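Local coordinates for protein ATP-dependent RNA helicase HrpB (Escherichia coli, PDB 6EUD) that hydrolyses ATP to ADP and phosphate as a bacterial DExH-box RNA helicase that binds single-stranded RNA, at residues E435-A440 / G484-S489; A439-A444 / V459-N464. All blocks are in the same frame, centred on the assembly; numbering follows the deposited sequence.

In the fold
Both contacts start from helix 433-447, which follows the two RecA-like helicase domains. The helices from 421-429 to 491-498 are consistent with the helical bundle domain of DEAH/RHA helicases. Along the chain, contact 2 closes first. It brings 459-464, at the end of helix 457-462, back against 439-444, with 14 residues between them. Contact 1 closes later, when the loop between helices 466-479 and 491-498 returns to 435-440. The smaller closure therefore lies within the larger one, and the two share the helix residues Ala439 and Ala440. The centres of the two contacts are about 9 Å apart. The ring of Phe461 joins them, since it also packs on Thr438, Ala486 and Ser488.

Contact 1. Residues E435-A440 / G484-S489; sequences EAATAA and GEADSS
Thr438 and Ala437 of helix 433-447 receive the segment 484-489, extended as far as Asp487, along one flank of a helical bundle. One hydrogen bond crosses the contact. Asp487 N donates to Thr438 OG1 at 2.9 Å, nearly straight at 167°. Methyl packing lies beside it. Ala437 CB sits 3.8 Å from Ala486 N, and Ala437 CB and Ala486 CB are 4.1 Å apart. The other branch of the threonine, Thr438 CG2, lies 3.5 Å from Asp487 O. With chi1 at -55°, Thr438 OG1 stands beside its own backbone N, where it also bonds to Asp434 O one turn earlier. The hydroxyl is thus gripped twice, by the loop and by its own helix, and its rotation is fixed. A valine here would probably leave the N-H of Asp487 without its mate and weaken the hold on the loop. Further out, Asp434 OD1 accepts from Glu485 N and gives the loop a second tie to the same helix. The Asp487 carboxylate turns from the helix and closes an Asx turn, with Ser489 N 2.9 Å from Asp487 OD1. Ser489 OG reaches Asp487 OD1 at 2.7 Å, from above the carboxylate plane and 46° out of it.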
loop_
_atom_site.group_PDB
_atom_site.type_symbol
_atom_site.label_atom_id
_atom_site.label_comp_id
_atom_site.label_asym_id
_atom_site.label_seq_id
_atom_site.Cartn_x
_atom_site.Cartn_y
_atom_site.Cartn_z
ATOM N N GLU A 435 21.012 4.479 26.995
ATOM C CA GLU A 435 20.553 4.355 25.615
ATOM C C GLU A 435 19.040 4.256 25.592
ATOM O O GLU A 435 18.393 4.793 24.695
ATOM C CB GLU A 435 21.172 3.137 24.922
ATOM C CG GLU A 435 22.635 3.337 24.533
ATOM C CD GLU A 435 23.222 2.193 23.715
ATOM O OE1 GLU A 435 22.497 1.221 23.402
ATOM O OE2 GLU A 435 24.432 2.264 23.399
ATOM N N ALA A 436 18.471 3.581 26.587
ATOM C CA ALA A 436 17.018 3.468 26.658
ATOM C C ALA A 436 16.359 4.850 26.784
ATOM O O ALA A 436 15.473 5.185 25.979
ATOM C CB ALA A 436 16.604 2.572 27.803
ATOM N N ALA A 437 16.784 5.637 27.780
ATOM C CA ALA A 437 16.217 6.967 28.009
ATOM C C ALA A 437 16.406 7.864 26.773
ATOM O O ALA A 437 15.535 8.663 26.427
ATOM C CB ALA A 437 16.845 7.615 29.233
ATOM N N THR A 438 17.545 7.719 26.104
ATOM C CA THR A 438 17.792 8.463 24.877
ATOM C C THR A 438 16.780 8.068 23.790
ATOM O O THR A 438 16.155 8.932 23.163
ATOM C CB THR A 438 19.233 8.239 24.365
ATOM O OG1 THR A 438 20.171 8.568 25.405
ATOM C CG2 THR A 438 19.500 9.100 23.142
ATOM N N ALA A 439 16.624 6.765 23.578
ATOM C CA ALA A 439 15.661 6.253 22.609
ATOM C C ALA A 439 14.229 6.726 22.901
ATOM O O ALA A 439 13.482 7.041 21.979
ATOM C CB ALA A 439 15.716 4.705 22.557
ATOM N N ALA A 440 13.851 6.796 24.174
ATOM C CA ALA A 440 12.471 7.108 24.556
ATOM C C ALA A 440 12.128 8.551 24.225
ATOM O O ALA A 440 11.012 8.861 23.775
ATOM C CB ALA A 440 12.251 6.840 26.049
ATOM N N GLY A 484 17.717 5.675 33.763
ATOM C CA GLY A 484 18.816 6.019 32.876
ATOM C C GLY A 484 18.888 7.515 32.598
ATOM O O GLY A 484 17.911 8.229 32.801
ATOM N N GLU A 485 20.046 7.991 32.136
ATOM C CA GLU A 485 20.220 9.404 31.780
ATOM C C GLU A 485 20.391 9.556 30.271
ATOM O O GLU A 485 21.312 8.978 29.692
ATOM C CB GLU A 485 21.427 9.994 32.500
ATOM C CG GLU A 485 21.381 9.822 34.000
ATOM C CD GLU A 485 21.079 11.111 34.712
ATOM O OE1 GLU A 485 20.632 12.051 34.025
ATOM O OE2 GLU A 485 21.290 11.179 35.945
ATOM N N ALA A 486 19.509 10.314 29.622
ATOM C CA ALA A 486 19.608 10.437 28.162
ATOM C C ALA A 486 20.861 11.250 27.777
ATOM O O ALA A 486 21.297 12.137 28.528
ATOM C CB ALA A 486 18.350 11.070 27.586
ATOM N N ASP A 487 21.463 10.914 26.638
ATOM C CA ASP A 487 22.644 11.625 26.155
ATOM C C ASP A 487 22.672 11.667 24.627
ATOM O O ASP A 487 22.591 10.625 23.966
ATOM C CB ASP A 487 23.940 10.987 26.673
ATOM C CG ASP A 487 25.172 11.894 26.442
ATOM O OD1 ASP A 487 25.632 12.008 25.279
ATOM O OD2 ASP A 487 25.678 12.493 27.424
ATOM N N SER A 488 22.835 12.874 24.080
ATOM C CA SER A 488 22.739 13.103 22.637
ATOM C C SER A 488 23.803 12.333 21.859
ATOM O O SER A 488 23.609 11.994 20.698
ATOM C CB SER A 488 22.848 14.594 22.314
ATOM O OG SER A 488 24.104 15.080 22.734
ATOM N N SER A 489 24.922 12.037 22.498
ATOM C CA SER A 489 25.949 11.263 21.821
ATOM C C SER A 489 25.505 9.827 21.591
ATOM O O SER A 489 26.203 9.071 20.935
ATOM C CB SER A 489 27.260 11.271 22.615
ATOM O OG SER A 489 27.200 10.432 23.767
#

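Contact 2. Residues A439-A444 / V459-N464; sequences AAKIAA and VAFSRN
Phe461 and Lys441 both place CG anti to the backbone N, with chi1 -176° and 175°, and this brings the ring of one against the carbon chain of the other. The lysine chain then bends at chi2 (136°) and runs on past the ring to the carbonyl of Phe461. The contact joins two helices of the bundle, chiefly through the ring of Phe461. Lys441 CG is 3.9 Å from Phe461 CD2, and Lys441 CB lies near CE2 of the same ring. The lysine therefore packs chiefly through its aliphatic part. Ile442 meets the ring with its delta methyl group, Ile442 CD1 to Phe461 CD2 being 3.6 Å, and the two side chains cross at about a right angle. One ring carbon, CD2, is thus met by both Lys441 and Ile442, from successive positions of helix 433-447.

The polar end of Lys441 is less certain. Lys441 CD passes Phe461 O at 3.7 Å, and NZ makes at most a weak hydrogen bond to that carbonyl. The modelled place of NZ is doubtful. Lys441 NZ also lies 6.0 Å from the centroid of the Phe461 ring, too long for more than a weak cation-pi attraction. On the outer side of helix 457-462, Ser462 OG donates to Val459 O at 2.9 Å.

Phe461 and Ile442 also pack on Ile491 of helix 491-498, and Ile442 reaches Met426 of helix 421-429. On another flank of helix 433-447, Ala443 and Ala444 pack against helix 466-479 through Leu475, Arg471 and Ser472.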
loop_
_atom_site.group_PDB
_atom_site.type_symbol
_atom_site.label_atom_id
_atom_site.label_comp_id
_atom_site.label_asym_id
_atom_site.label_seq_id
_atom_site.Cartn_x
_atom_site.Cartn_y
_atom_site.Cartn_z
ATOM N N ALA A 439 16.624 6.765 23.578
ATOM C CA ALA A 439 15.661 6.253 22.609
ATOM C C ALA A 439 14.229 6.726 22.901
ATOM O O ALA A 439 13.482 7.041 21.979
ATOM C CB ALA A 439 15.716 4.705 22.557
ATOM N N ALA A 440 13.851 6.796 24.174
ATOM C CA ALA A 440 12.471 7.108 24.556
ATOM C C ALA A 440 12.128 8.551 24.225
ATOM O O ALA A 440 11.012 8.861 23.775
ATOM C CB ALA A 440 12.251 6.840 26.049
ATOM N N LYS A 441 13.086 9.433 24.470
ATOM C CA LYS A 441 12.916 10.838 24.155
ATOM C C LYS A 441 12.846 11.047 22.640
ATOM O O LYS A 441 11.956 11.750 22.140
ATOM C CB LYS A 441 14.054 11.669 24.748
ATOM C CG LYS A 441 13.971 13.130 24.344
ATOM C CD LYS A 441 14.224 14.060 25.504
ATOM C CE LYS A 441 13.734 15.441 25.138
ATOM N NZ LYS A 441 13.998 16.412 26.226
ATOM N N ILE A 442 13.774 10.431 21.913
ATOM C CA ILE A 442 13.742 10.510 20.450
ATOM C C ILE A 442 12.386 10.064 19.927
ATOM O O ILE A 442 11.806 10.692 19.037
ATOM C CB ILE A 442 14.836 9.650 19.801
ATOM C CG1 ILE A 442 16.219 10.256 20.073
ATOM C CG2 ILE A 442 14.595 9.524 18.295
ATOM C CD1 ILE A 442 16.466 11.597 19.362
ATOM N N ALA A 443 11.874 8.984 20.506
ATOM C CA ALA A 443 10.622 8.402 20.064
ATOM C C ALA A 443 9.455 9.343 20.353
ATOM O O ALA A 443 8.554 9.498 19.532
ATOM C CB ALA A 443 10.406 7.048 20.730
ATOM N N ALA A 444 9.472 9.982 21.513
ATOM C CA ALA A 444 8.376 10.871 21.852
ATOM C C ALA A 444 8.387 12.067 20.886
ATOM O O ALA A 444 7.341 12.523 20.431
ATOM C CB ALA A 444 8.469 11.320 23.309
ATOM N N VAL A 459 18.343 19.516 18.302
ATOM C CA VAL A 459 17.763 20.675 18.972
ATOM C C VAL A 459 16.525 20.254 19.755
ATOM O O VAL A 459 16.420 20.554 20.937
ATOM C CB VAL A 459 17.402 21.809 17.983
ATOM C CG1 VAL A 459 16.404 22.732 18.614
ATOM C CG2 VAL A 459 18.666 22.582 17.573
ATOM N N ALA A 460 15.605 19.541 19.113
ATOM C CA ALA A 460 14.396 19.093 19.799
ATOM C C ALA A 460 14.757 18.219 21.014
ATOM O O ALA A 460 14.176 18.363 22.107
ATOM C CB ALA A 460 13.487 18.344 18.838
ATOM N N PHE A 461 15.751 17.353 20.822
ATOM C CA PHE A 461 16.225 16.456 21.874
ATOM C C PHE A 461 16.663 17.206 23.127
ATOM O O PHE A 461 16.394 16.768 24.236
ATOM C CB PHE A 461 17.383 15.599 21.357
ATOM C CG PHE A 461 17.878 14.569 22.344
ATOM C CD1 PHE A 461 18.928 14.861 23.216
ATOM C CD2 PHE A 461 17.316 13.294 22.375
ATOM C CE1 PHE A 461 19.390 13.909 24.109
ATOM C CE2 PHE A 461 17.767 12.350 23.265
ATOM C CZ PHE A 461 18.809 12.652 24.135
ATOM N N SER A 462 17.339 18.333 22.943
ATOM C CA SER A 462 17.844 19.104 24.067
ATOM C C SER A 462 16.721 19.875 24.757
ATOM O O SER A 462 16.914 20.379 25.852
ATOM C CB SER A 462 18.917 20.088 23.618
ATOM O OG SER A 462 18.290 21.197 22.993
ATOM N N ARG A 463 15.560 19.993 24.122
ATOM C CA ARG A 463 14.450 20.702 24.753
ATOM C C ARG A 463 13.816 19.789 25.762
ATOM O O ARG A 463 13.755 18.588 25.546
ATOM C CB ARG A 463 13.411 21.153 23.743
ATOM C CG ARG A 463 13.984 21.959 22.621
ATOM C CD ARG A 463 12.884 22.670 21.897
ATOM N NE ARG A 463 13.396 23.367 20.730
ATOM C CZ ARG A 463 14.058 24.516 20.786
ATOM N NH1 ARG A 463 14.295 25.104 21.954
ATOM N NH2 ARG A 463 14.482 25.078 19.664
ATOM N N ASN A 464 13.359 20.333 26.879
ATOM C CA ASN A 464 12.824 19.473 27.912
ATOM C C ASN A 464 11.317 19.727 28.009
ATOM O O ASN A 464 10.787 20.100 29.043
ATOM C CB ASN A 464 13.574 19.711 29.228
ATOM C CG ASN A 464 13.256 18.681 30.252
ATOM O OD1 ASN A 464 12.515 17.766 29.959
ATOM N ND2 ASN A 464 13.794 18.817 31.462
#